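Local coordinates for protein putative hydrolase (Chromobacterium violaceum, PDB 3MCW) that probably acts as a hydrolase of the isochorismatase family, with a substrate that is not known, at residues Ala4-Ser9 with Ala140-Glu145; Leu15-Met20 with Pro80-Arg85; Gly43-Trp48 with Leu53-Ile58; Glu105-Leu108 with Gly112-Glu115; Ala129-Ala134 with Glu177-Cys182. All blocks are in the same frame, centred on the assembly; numbering follows the deposited sequence. Where two conformers were deposited one is given.

The five contacts show how one parallel sheet of the isochorismatase fold, with strand order 3-2-1-4-5-6, is covered, connected and joined to a partner. Contacts 2 and 3 lie close together, with centres 8 Å apart, and meet through the paired strands 14-18 and 55-60. Contacts 1 and 5 share the other half of the sheet, their centres 11 Å apart, where Val141 O accepts a bond from Arg180 N at 2.9 Å. Contact 4 leads into the strand between these halves and meets contact 3 where Pro54 packs on Trp113. Contact 5 alone reaches the second subunit. Asp19, in segment 15-20 of contact 2, forms a salt bridge with Lys93 of strand 89-93.

Contact 1 (Ala4-Ser9 with Ala140-Glu145); sequences APLRFS and AVCLAE
Leu6 and Phe8, from the loop that precedes the first strand of the α/β sheet, both bring their side chains to Cys142 on strand 140-149, an example of an N-terminal loop closing over one face of a parallel sheet. The apolar part of the contact is a methyl-sulfur meeting: Leu6 CD1 lies 3.8 Å from Cys142 SG. The leucine reaches it because its CG stands opposite the backbone N (chi1 177°), which carries the branch across to the strand.

The sulfur-aromatic part is looser. Cys142 SG approaches the Phe8 ring obliquely, 5.3 Å from the ring centroid and 60° off the ring normal. The sulfur was modelled in two positions, and these distances hold for one of them. The backbones remain well apart, with Phe8 CA and Cys142 CA 9.3 Å from each other, and only side chains bridge the gap.

Helix 184-191 shares this layer, Ile187 packing on Leu6 and Leu191 on Phe8. Val141 and Leu143, the residues flanking the cysteine, pack instead on helix 123-136. At the ring's end of the contact, the atom that comes nearest the sulfur is Phe8 CE1, at 4.2 Å from Cys142 SG.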
# COMPACT_ATOMS: atom_id res chain seq x y z
N ALA A 4 -1.19 25.26 7.71
CA ALA A 4 -0.04 26.07 7.20
C ALA A 4 0.27 25.69 5.75
O ALA A 4 0.31 24.49 5.42
CB ALA A 4 1.18 25.87 8.07
N PRO A 5 0.50 26.70 4.88
CA PRO A 5 0.74 26.48 3.44
C PRO A 5 2.05 25.76 3.16
O PRO A 5 3.02 25.99 3.86
CB PRO A 5 0.79 27.89 2.86
CG PRO A 5 1.24 28.73 3.98
CD PRO A 5 0.64 28.13 5.22
N LEU A 6 2.07 24.92 2.12
CA LEU A 6 3.17 24.00 1.89
C LEU A 6 4.52 24.68 1.76
O LEU A 6 4.68 25.65 1.04
CB LEU A 6 2.93 23.18 0.62
CG LEU A 6 4.04 22.20 0.20
CD1 LEU A 6 4.13 21.02 1.16
CD2 LEU A 6 3.77 21.72 -1.22
N ARG A 7 5.46 24.12 2.49
CA ARG A 7 6.84 24.54 2.46
C ARG A 7 7.73 23.30 2.42
O ARG A 7 7.58 22.40 3.25
CB ARG A 7 7.13 25.41 3.70
CG ARG A 7 8.57 25.82 3.94
CD ARG A 7 8.78 26.36 5.36
NE ARG A 7 10.18 26.71 5.61
N PHE A 8 8.64 23.23 1.46
CA PHE A 8 9.61 22.15 1.41
C PHE A 8 10.60 22.31 2.53
O PHE A 8 10.97 23.43 2.88
CB PHE A 8 10.32 22.10 0.05
CG PHE A 8 9.42 21.69 -1.05
CD1 PHE A 8 8.92 20.38 -1.07
CD2 PHE A 8 9.01 22.55 -2.03
CE1 PHE A 8 8.05 19.94 -2.04
CE2 PHE A 8 8.13 22.08 -3.04
CZ PHE A 8 7.67 20.78 -3.01
N SER A 9 10.98 21.19 3.12
CA SER A 9 11.97 21.18 4.20
C SER A 9 13.39 21.17 3.65
O SER A 9 14.33 21.54 4.34
CB SER A 9 11.75 19.97 5.10
OG SER A 9 11.80 18.77 4.36
N ALA A 140 9.78 11.89 3.14
CA ALA A 140 8.78 12.96 3.27
C ALA A 140 8.12 13.10 1.89
O ALA A 140 8.74 13.60 0.96
CB ALA A 140 9.43 14.23 3.69
N VAL A 141 6.87 12.68 1.78
CA VAL A 141 6.20 12.59 0.50
C VAL A 141 5.07 13.60 0.38
O VAL A 141 4.22 13.70 1.26
CB VAL A 141 5.60 11.18 0.27
CG1 VAL A 141 4.89 11.12 -1.06
CG2 VAL A 141 6.67 10.12 0.42
N CYS A 142 5.10 14.36 -0.71
CA CYS A 142 3.95 15.20 -1.14
C CYS A 142 3.35 14.52 -2.34
O CYS A 142 4.01 14.32 -3.35
CB CYS A 142 4.33 16.62 -1.57
SG CYS A 142 5.07 17.62 -0.29
N LEU A 143 2.07 14.16 -2.25
CA LEU A 143 1.36 13.52 -3.34
C LEU A 143 0.56 14.58 -4.07
O LEU A 143 -0.37 15.17 -3.49
CB LEU A 143 0.45 12.41 -2.78
CG LEU A 143 -0.33 11.65 -3.83
CD1 LEU A 143 0.55 10.99 -4.86
CD2 LEU A 143 -1.16 10.57 -3.13
N ALA A 144 0.91 14.85 -5.33
CA ALA A 144 0.25 15.86 -6.16
C ALA A 144 -0.98 15.23 -6.76
O ALA A 144 -0.96 14.67 -7.86
CB ALA A 144 1.21 16.40 -7.24
N GLU A 145 -2.09 15.31 -6.04
CA GLU A 145 -3.24 14.46 -6.36
C GLU A 145 -3.91 14.82 -7.69
O GLU A 145 -4.51 13.98 -8.33
CB GLU A 145 -4.24 14.40 -5.20
CG GLU A 145 -4.94 15.69 -4.91
CD GLU A 145 -6.16 15.93 -5.77
OE1 GLU A 145 -6.80 14.96 -6.24
OE2 GLU A 145 -6.51 17.13 -5.95

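Contact 2 (Leu15-Met20 with Pro80-Arg85); sequences LLLIDM and PEVEPR
Val82 meets Met20 and Leu17 where strand 14-18 of the parallel α/β sheet runs out, and it illustrates how a connecting loop can send a branched side chain into the core. Segment 80-85 lies in the loop between strands 55-60 and 89-93, and it starts with a short 3-10 turn with a weak bond between Glu83 N and Pro80 O at 3.4 Å.

Followed outward, the valine first offers CB, which lies 4.5 Å from Leu17 CD1, the methyl at the end of a leucine that rises from the strand. CG1 is the branch opposite the carbonyl carbon (chi1 -69°), and it too stands 4.5 Å from Leu17 CD1. The other methyl, CG2, makes the tight part of the contact. It points at the start of the Met20 side chain, a selenomethionine modelled in two conformers, and also lies 3.9 Å from Met20 O.

Beyond its CB the Met20 chain bends twice; its other neighbours include Glu38 and Cys41 of helix 37-51 and Val121 of the adjacent strand 115-121. Cys41 also touches Val82, so the helix shares this buried cluster. The short approach is between Met20 CB and Val82 CG2, at 3.5 Å.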
# COMPACT_ATOMS: atom_id res chain seq x y z
N LEU A 15 11.07 15.05 -7.98
CA LEU A 15 9.81 14.71 -8.68
C LEU A 15 9.87 13.30 -9.18
O LEU A 15 10.79 12.94 -9.93
CB LEU A 15 9.62 15.67 -9.86
CG LEU A 15 8.31 15.49 -10.64
CD1 LEU A 15 7.07 15.82 -9.79
CD2 LEU A 15 8.35 16.38 -11.89
N LEU A 16 8.92 12.48 -8.73
CA LEU A 16 8.82 11.08 -9.06
C LEU A 16 7.53 10.85 -9.83
O LEU A 16 6.44 10.94 -9.26
CB LEU A 16 8.82 10.25 -7.75
CG LEU A 16 8.96 8.75 -7.92
CD1 LEU A 16 10.36 8.39 -8.39
CD2 LEU A 16 8.65 8.05 -6.58
N LEU A 17 7.65 10.64 -11.14
CA LEU A 17 6.50 10.46 -12.05
C LEU A 17 6.29 8.99 -12.33
O LEU A 17 7.18 8.35 -12.89
CB LEU A 17 6.72 11.23 -13.35
CG LEU A 17 6.75 12.75 -13.23
CD1 LEU A 17 7.02 13.39 -14.61
CD2 LEU A 17 5.48 13.28 -12.61
N ILE A 18 5.13 8.47 -11.98
CA ILE A 18 4.88 7.03 -11.99
C ILE A 18 4.02 6.57 -13.16
O ILE A 18 2.83 6.89 -13.24
CB ILE A 18 4.33 6.59 -10.63
CG1 ILE A 18 5.36 6.88 -9.53
CG2 ILE A 18 3.83 5.11 -10.70
CD1 ILE A 18 4.79 6.65 -8.14
N ASP A 19 4.64 5.79 -14.03
CA ASP A 19 3.95 4.94 -14.98
C ASP A 19 3.02 5.67 -15.97
O ASP A 19 2.01 5.13 -16.40
CB ASP A 19 3.17 3.82 -14.28
CG ASP A 19 4.02 2.87 -13.49
OD1 ASP A 19 5.25 2.94 -13.51
OD2 ASP A 19 3.41 2.01 -12.77
N MSE A 20 3.42 6.87 -16.36
CA MSE A 20 2.61 7.71 -17.27
C MSE A 20 2.89 7.30 -18.71
O MSE A 20 3.50 8.03 -19.47
CB MSE A 20 2.88 9.18 -17.00
CG MSE A 20 2.27 9.62 -15.69
SE MSE A 20 0.32 9.68 -15.72
CE MSE A 20 0.42 11.50 -16.59
N PRO A 80 3.34 11.48 -24.42
CA PRO A 80 4.15 12.56 -24.94
C PRO A 80 4.23 13.76 -23.99
O PRO A 80 5.29 14.40 -23.97
CB PRO A 80 3.47 12.92 -26.26
CG PRO A 80 2.13 12.29 -26.19
CD PRO A 80 2.20 11.14 -25.29
N GLU A 81 3.19 13.99 -23.18
CA GLU A 81 3.14 15.12 -22.25
C GLU A 81 4.27 15.08 -21.25
O GLU A 81 4.65 16.11 -20.69
CB GLU A 81 1.81 15.16 -21.47
CG GLU A 81 0.59 15.48 -22.28
CD GLU A 81 -0.13 14.26 -22.80
OE1 GLU A 81 0.47 13.17 -22.90
OE2 GLU A 81 -1.32 14.41 -23.12
N VAL A 82 4.74 13.87 -20.95
CA VAL A 82 5.73 13.66 -19.90
C VAL A 82 6.86 12.74 -20.37
O VAL A 82 7.50 12.06 -19.58
CB VAL A 82 5.08 13.12 -18.61
CG1 VAL A 82 4.20 14.23 -17.97
CG2 VAL A 82 4.27 11.83 -18.87
N GLU A 83 7.18 12.81 -21.65
CA GLU A 83 8.24 11.96 -22.18
C GLU A 83 9.60 12.39 -21.59
O GLU A 83 9.93 13.58 -21.56
CB GLU A 83 8.28 11.99 -23.72
CG GLU A 83 9.32 11.07 -24.41
CD GLU A 83 9.46 11.40 -25.89
OE1 GLU A 83 8.55 12.07 -26.43
OE2 GLU A 83 10.47 10.99 -26.51
N PRO A 84 10.41 11.41 -21.16
CA PRO A 84 11.75 11.76 -20.70
C PRO A 84 12.59 12.38 -21.80
O PRO A 84 12.39 12.13 -22.98
CB PRO A 84 12.32 10.43 -20.22
CG PRO A 84 11.12 9.58 -19.91
CD PRO A 84 10.10 9.97 -20.95
N ARG A 85 13.59 13.12 -21.38
CA ARG A 85 14.58 13.70 -22.27
C ARG A 85 15.97 13.18 -21.96
O ARG A 85 16.19 12.51 -20.95
CB ARG A 85 14.50 15.20 -22.17
CG ARG A 85 13.26 15.71 -22.85
CD ARG A 85 13.13 17.18 -22.71
NE ARG A 85 11.86 17.64 -23.28
CZ ARG A 85 11.34 18.84 -23.06
NH1 ARG A 85 12.00 19.79 -22.38
NH2 ARG A 85 10.16 19.14 -23.57

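Contact 3 (Gly43-Trp48 with Leu53-Ile58); sequences GLLQAW and LPLIHI. With EDO (1,2-ethanediol), chain L.
Trp48 presents one face of its indole to Leu53 and an edge to Pro54. Over the five-membered ring sits Leu53 CD1 in a CH-pi contact, 4.2 Å from its centroid and 10° off the normal of that ring, which puts the methyl toward the rim of the indole as a whole. At the edge, close to the ring plane, Pro54 O approaches Trp48 CD1 to 3.0 Å. The indole NE1 is near the same oxygen but badly aimed at it; its hydrogen bond goes to Pro13 O. The second flat group, the His57 imidazole, meets Leu45 CD1 obliquely, with His57 CE1 4.1 Å away, while its NE2 is hydrogen-bonded to Glu88.

Between the two rings Leu55 fills the interface. Its CG lies in the gap between backbone N and carbonyl carbon (chi1 70°), and its CD2 comes 4.0 Å from Trp48 CB. Leu53 N donates a fairly straight bond to Trp48 O at 3.0 Å, and a water donates a hydrogen bond to Leu53 O and a weak one to Trp48 O. The backbone at the start of the strand, at Leu55, binds an ethanediol, probably from the crystallisation liquor: Leu55 N donates to its O2 at 2.9 Å, its O1 donates to Leu55 O at 2.6 Å, and Thr89 holds it as well.

The axes of helix 43-48 and strand 55-58 pass 10.4 Å apart, their directions 142° from each other. A helix that follows strand 14-18 in the chain, packs on the sheet and leads into the adjacent parallel strand 55-60 makes a beta-alpha-beta crossover, the repeating element of Rossmann-like folds.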
# COMPACT_ATOMS: atom_id res chain seq x y z
N GLY A 43 3.18 20.32 -16.15
CA GLY A 43 3.53 21.57 -15.49
C GLY A 43 4.59 21.34 -14.41
O GLY A 43 5.51 22.13 -14.25
N LEU A 44 4.45 20.27 -13.64
CA LEU A 44 5.43 19.93 -12.63
C LEU A 44 6.78 19.60 -13.30
O LEU A 44 7.83 20.10 -12.89
CB LEU A 44 4.97 18.76 -11.77
CG LEU A 44 3.78 19.02 -10.85
CD1 LEU A 44 3.28 17.68 -10.28
CD2 LEU A 44 4.15 20.00 -9.76
N LEU A 45 6.74 18.79 -14.34
CA LEU A 45 7.96 18.34 -15.03
C LEU A 45 8.70 19.53 -15.62
O LEU A 45 9.92 19.64 -15.50
CB LEU A 45 7.59 17.32 -16.10
CG LEU A 45 8.70 16.71 -16.95
CD1 LEU A 45 9.79 16.12 -16.06
CD2 LEU A 45 8.11 15.73 -17.95
N GLN A 46 7.97 20.44 -16.26
CA GLN A 46 8.60 21.63 -16.84
C GLN A 46 9.24 22.50 -15.78
O GLN A 46 10.34 23.02 -15.98
CB GLN A 46 7.60 22.46 -17.64
CG GLN A 46 8.32 23.58 -18.44
CD GLN A 46 7.38 24.51 -19.14
OE1 GLN A 46 7.44 24.68 -20.35
NE2 GLN A 46 6.53 25.15 -18.39
N ALA A 47 8.57 22.69 -14.64
CA ALA A 47 9.13 23.46 -13.56
C ALA A 47 10.39 22.82 -12.99
O ALA A 47 11.38 23.52 -12.70
CB ALA A 47 8.10 23.69 -12.47
N TRP A 48 10.37 21.50 -12.81
CA TRP A 48 11.54 20.78 -12.31
C TRP A 48 12.70 20.94 -13.27
O TRP A 48 13.84 21.17 -12.83
CB TRP A 48 11.20 19.31 -12.01
CG TRP A 48 11.10 19.01 -10.54
CD1 TRP A 48 12.07 18.38 -9.82
CD2 TRP A 48 10.05 19.33 -9.62
NE1 TRP A 48 11.69 18.31 -8.51
CE2 TRP A 48 10.47 18.90 -8.36
CE3 TRP A 48 8.78 19.92 -9.74
CZ2 TRP A 48 9.67 19.01 -7.22
CZ3 TRP A 48 8.00 20.08 -8.61
CH2 TRP A 48 8.44 19.60 -7.35
N LEU A 53 16.04 20.80 -10.80
CA LEU A 53 15.81 20.01 -9.60
C LEU A 53 15.80 18.50 -9.93
O LEU A 53 15.57 18.10 -11.07
CB LEU A 53 14.49 20.45 -8.96
CG LEU A 53 14.53 21.81 -8.32
CD1 LEU A 53 13.10 22.25 -7.99
CD2 LEU A 53 15.39 21.73 -7.05
N PRO A 54 15.99 17.65 -8.91
CA PRO A 54 16.10 16.23 -9.15
C PRO A 54 14.77 15.62 -9.63
O PRO A 54 13.71 15.96 -9.10
CB PRO A 54 16.50 15.68 -7.77
CG PRO A 54 16.86 16.77 -6.94
CD PRO A 54 16.27 18.00 -7.51
N LEU A 55 14.84 14.67 -10.56
CA LEU A 55 13.64 14.05 -11.08
C LEU A 55 13.94 12.65 -11.53
O LEU A 55 15.03 12.33 -12.02
CB LEU A 55 12.89 14.91 -12.08
CG LEU A 55 13.58 15.06 -13.38
CD1 LEU A 55 13.03 14.05 -14.25
CD2 LEU A 55 13.29 16.45 -13.97
N ILE A 56 12.97 11.77 -11.33
CA ILE A 56 13.06 10.36 -11.77
C ILE A 56 11.72 9.98 -12.40
O ILE A 56 10.65 10.17 -11.78
CB ILE A 56 13.37 9.41 -10.59
CG1 ILE A 56 14.75 9.72 -9.99
CG2 ILE A 56 13.25 7.96 -11.01
CD1 ILE A 56 15.04 8.94 -8.71
N HIS A 57 11.78 9.40 -13.59
CA HIS A 57 10.64 8.78 -14.24
C HIS A 57 10.63 7.30 -13.87
O HIS A 57 11.63 6.61 -14.05
CB HIS A 57 10.75 8.90 -15.75
CG HIS A 57 10.93 10.27 -16.28
ND1 HIS A 57 9.85 11.07 -16.60
CD2 HIS A 57 12.05 10.97 -16.55
CE1 HIS A 57 10.34 12.20 -17.07
NE2 HIS A 57 11.67 12.19 -17.04
N ILE A 58 9.49 6.80 -13.38
CA ILE A 58 9.28 5.39 -13.16
C ILE A 58 8.46 4.84 -14.31
O ILE A 58 7.42 5.39 -14.68
CB ILE A 58 8.56 5.15 -11.81
CG1 ILE A 58 9.35 5.69 -10.63
CG2 ILE A 58 8.21 3.65 -11.64
CD1 ILE A 58 10.77 5.13 -10.46
C1 EDO L . 18.02 12.31 -10.22
O1 EDO L . 17.32 11.47 -11.10
C2 EDO L . 18.61 13.41 -11.07
O2 EDO L . 17.57 14.32 -11.47
O HOH W 1 16.32 19.01 -13.53

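Contact 4 (Glu105-Leu108 with Gly112-Glu115); sequences EALL and GWLE
A Schellman motif ends helix 104-111, and Leu108 and Trp113 are the residues that meet across it. Trp113 N donates back to Leu108 O at 2.9 Å, the N-H...O angle being 155° and the donor tilted 28° out of the carbonyl plane. Gly112, with a positive phi of 68°, lets the chain reverse at this point. Its own N also lies close to Leu108 O, but at a poor angle for bonding. The residue after the glycine is itself the centre of an inverse gamma turn, closed by a weak bond from Leu114 N to Gly112 O at 3.0 Å.

Side chains fill the bend. Leu108 crosses the tryptophan at about a right angle, its CD2 3.9 Å from Trp113 CB and near the plane of the indole at its edge. Leu108 CB comes within 3.6 Å of Trp113 O. Toward the six-membered ring, Leu107 CG stands 4.3 Å from Trp113 CZ3.

Beyond this bend the chain enters strand 115-121 in the middle of the sheet. Leu107 and Leu108 rest on Ile56 of strand 55-60, and Trp113 packs on Leu14 of strand 14-18 and on Pro54, so the helix end is seated over the starts of two neighbouring strands.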
# COMPACT_ATOMS: atom_id res chain seq x y z
N GLU A 105 15.48 3.13 -3.56
CA GLU A 105 15.75 3.60 -2.21
C GLU A 105 17.24 3.95 -2.01
O GLU A 105 17.57 5.02 -1.47
CB GLU A 105 15.32 2.58 -1.14
CG GLU A 105 15.54 3.10 0.26
CD GLU A 105 15.21 2.11 1.37
OE1 GLU A 105 14.83 0.96 1.08
OE2 GLU A 105 15.33 2.52 2.54
N ALA A 106 18.12 3.06 -2.46
CA ALA A 106 19.54 3.32 -2.28
C ALA A 106 19.99 4.57 -3.04
O ALA A 106 20.84 5.32 -2.57
CB ALA A 106 20.36 2.09 -2.68
N LEU A 107 19.46 4.78 -4.24
CA LEU A 107 19.80 5.96 -5.02
C LEU A 107 19.36 7.23 -4.30
O LEU A 107 20.11 8.22 -4.21
CB LEU A 107 19.14 5.85 -6.42
CG LEU A 107 19.36 7.07 -7.30
CD1 LEU A 107 20.82 7.20 -7.69
CD2 LEU A 107 18.43 7.02 -8.52
N LEU A 108 18.13 7.24 -3.79
CA LEU A 108 17.64 8.40 -3.07
C LEU A 108 18.50 8.72 -1.85
O LEU A 108 18.90 9.86 -1.63
CB LEU A 108 16.17 8.18 -2.65
CG LEU A 108 15.14 8.03 -3.78
CD1 LEU A 108 13.77 7.68 -3.21
CD2 LEU A 108 15.04 9.31 -4.61
N GLY A 112 20.79 12.05 -0.73
CA GLY A 112 20.04 12.86 0.20
C GLY A 112 18.70 13.34 -0.29
O GLY A 112 18.20 14.34 0.19
N TRP A 113 18.11 12.60 -1.24
CA TRP A 113 16.82 12.98 -1.82
C TRP A 113 15.71 12.35 -0.98
O TRP A 113 15.08 11.36 -1.37
CB TRP A 113 16.72 12.59 -3.28
CG TRP A 113 17.72 13.30 -4.16
CD1 TRP A 113 18.14 14.60 -4.04
CD2 TRP A 113 18.39 12.76 -5.31
NE1 TRP A 113 19.02 14.89 -5.04
CE2 TRP A 113 19.20 13.78 -5.83
CE3 TRP A 113 18.38 11.50 -5.93
CZ2 TRP A 113 20.02 13.57 -6.94
CZ3 TRP A 113 19.20 11.32 -7.02
CH2 TRP A 113 20.01 12.35 -7.51
N LEU A 114 15.49 12.96 0.18
CA LEU A 114 14.56 12.42 1.17
C LEU A 114 13.15 12.98 1.08
O LEU A 114 12.24 12.43 1.66
CB LEU A 114 15.14 12.55 2.59
CG LEU A 114 16.51 11.89 2.79
CD1 LEU A 114 16.90 11.94 4.25
CD2 LEU A 114 16.59 10.46 2.29
N GLU A 115 13.00 14.05 0.32
CA GLU A 115 11.72 14.68 0.10
C GLU A 115 11.29 14.41 -1.35
O GLU A 115 12.02 14.73 -2.31
CB GLU A 115 11.86 16.16 0.45
CG GLU A 115 10.60 16.90 0.41
CD GLU A 115 10.73 18.32 0.93
OE1 GLU A 115 11.68 19.05 0.57
OE2 GLU A 115 9.84 18.76 1.69

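Contact 5 (Ala129-Ala134 with Glu177-Cys182); sequences ATVRMA and EYCRVC
Arg132 NH2, at the end of a side chain laid over the Tyr178 ring, is gripped from both subunits: Glu128 of its own chain forms a salt bridge to it, Ser124 O of the second subunit accepts a hydrogen bond, and Glu128 of that subunit adds a weak, long ion pair. Helix 123-136 of the Rossmann-like α/β fold thereby takes part in the dimer interface, and loop 177-179 supplies the platform on which its arginine lies.

The methylene part of Arg132 runs over one face of the ring. Its CG sits 3.7 Å from the Tyr178 centroid, 9° off the normal, a CH-pi contact over the ring centre. The chain stays extended from CG to NE and so carries the guanidinium out toward the phenol end, where its plane is turned 47° from the ring and NH1 lies 3.1 Å from Tyr178 OH. The hydroxyl has a weak hydrogen bond to Asn125 of the second subunit.

The preceding helix residue, Val131, meets Cys179, just before strand 180-182. The methyl responsible, CG1, stands opposite the backbone N (chi1 173°) and faces the cysteine, 3.8 Å from Cys179 CB and 3.9 Å from Cys179 SG.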
# COMPACT_ATOMS: atom_id res chain seq x y z
N ALA A 129 0.86 2.04 -3.89
CA ALA A 129 1.86 1.07 -3.42
C ALA A 129 3.19 1.75 -3.15
O ALA A 129 3.87 1.51 -2.15
CB ALA A 129 2.04 -0.05 -4.44
N THR A 130 3.58 2.64 -4.07
CA THR A 130 4.83 3.36 -3.96
C THR A 130 4.83 4.32 -2.80
O THR A 130 5.81 4.42 -2.05
CB THR A 130 5.15 4.05 -5.30
OG1 THR A 130 5.28 3.09 -6.35
CG2 THR A 130 6.43 4.83 -5.22
N VAL A 131 3.75 5.08 -2.64
CA VAL A 131 3.67 6.07 -1.58
C VAL A 131 3.62 5.42 -0.20
O VAL A 131 4.25 5.89 0.73
CB VAL A 131 2.49 7.05 -1.79
CG1 VAL A 131 2.31 7.96 -0.61
CG2 VAL A 131 2.71 7.85 -3.06
N ARG A 132 2.85 4.33 -0.05
CA ARG A 132 2.80 3.67 1.26
C ARG A 132 4.20 3.22 1.65
O ARG A 132 4.60 3.42 2.81
CB ARG A 132 1.83 2.50 1.28
CG ARG A 132 0.37 2.89 1.30
CD ARG A 132 -0.54 1.68 1.49
NE ARG A 132 -1.97 1.96 1.46
CZ ARG A 132 -2.83 1.61 2.41
NH1 ARG A 132 -2.47 1.08 3.55
NH2 ARG A 132 -4.13 1.73 2.15
N MSE A 133 4.93 2.60 0.73
CA MSE A 133 6.31 2.20 1.05
C MSE A 133 7.20 3.39 1.31
O MSE A 133 7.98 3.38 2.27
CB MSE A 133 6.94 1.31 -0.02
CG MSE A 133 6.46 -0.05 0.05
SE MSE A 133 7.50 -1.31 -1.03
CE MSE A 133 9.26 -1.07 -0.24
N ALA A 134 7.12 4.42 0.47
CA ALA A 134 7.96 5.60 0.69
C ALA A 134 7.78 6.19 2.08
O ALA A 134 8.76 6.51 2.76
CB ALA A 134 7.69 6.66 -0.37
N GLU A 177 -1.03 9.53 7.24
CA GLU A 177 -0.40 8.29 7.62
C GLU A 177 0.85 8.00 6.80
O GLU A 177 1.80 7.41 7.30
CB GLU A 177 -1.42 7.15 7.49
CG GLU A 177 -1.06 5.86 8.16
CD GLU A 177 -1.16 5.86 9.68
OE1 GLU A 177 -1.40 6.94 10.28
OE2 GLU A 177 -0.99 4.77 10.30
N TYR A 178 0.82 8.34 5.51
CA TYR A 178 1.90 8.02 4.57
C TYR A 178 2.51 9.21 3.84
O TYR A 178 3.63 9.10 3.34
CB TYR A 178 1.42 7.01 3.54
CG TYR A 178 0.92 5.71 4.14
CD1 TYR A 178 1.78 4.63 4.39
CD2 TYR A 178 -0.42 5.53 4.38
CE1 TYR A 178 1.27 3.43 4.91
CE2 TYR A 178 -0.92 4.33 4.91
CZ TYR A 178 -0.07 3.31 5.16
OH TYR A 178 -0.53 2.11 5.67
N CYS A 179 1.76 10.30 3.70
CA CYS A 179 2.19 11.45 2.88
C CYS A 179 1.34 12.65 3.20
O CYS A 179 0.40 12.57 4.01
CB CYS A 179 2.06 11.12 1.40
SG CYS A 179 0.35 11.00 0.82
N ARG A 180 1.70 13.79 2.61
CA ARG A 180 0.84 14.96 2.58
C ARG A 180 0.22 15.05 1.20
O ARG A 180 0.94 15.22 0.20
CB ARG A 180 1.66 16.21 2.88
CG ARG A 180 0.81 17.46 2.92
CD ARG A 180 1.60 18.66 3.35
NE ARG A 180 0.78 19.85 3.29
CZ ARG A 180 1.10 20.99 3.88
NH1 ARG A 180 2.24 21.09 4.52
NH2 ARG A 180 0.28 22.02 3.76
N VAL A 181 -1.10 14.98 1.12
CA VAL A 181 -1.81 15.14 -0.15
C VAL A 181 -1.95 16.65 -0.42
O VAL A 181 -2.40 17.40 0.42
CB VAL A 181 -3.18 14.47 -0.07
CG1 VAL A 181 -4.00 14.80 -1.34
CG2 VAL A 181 -3.01 12.96 0.11
N CYS A 182 -1.55 17.07 -1.63
CA CYS A 182 -1.70 18.46 -1.98
C CYS A 182 -1.88 18.62 -3.47
O CYS A 182 -2.05 17.62 -4.20
CB CYS A 182 -0.48 19.20 -1.49
SG CYS A 182 1.00 18.51 -2.23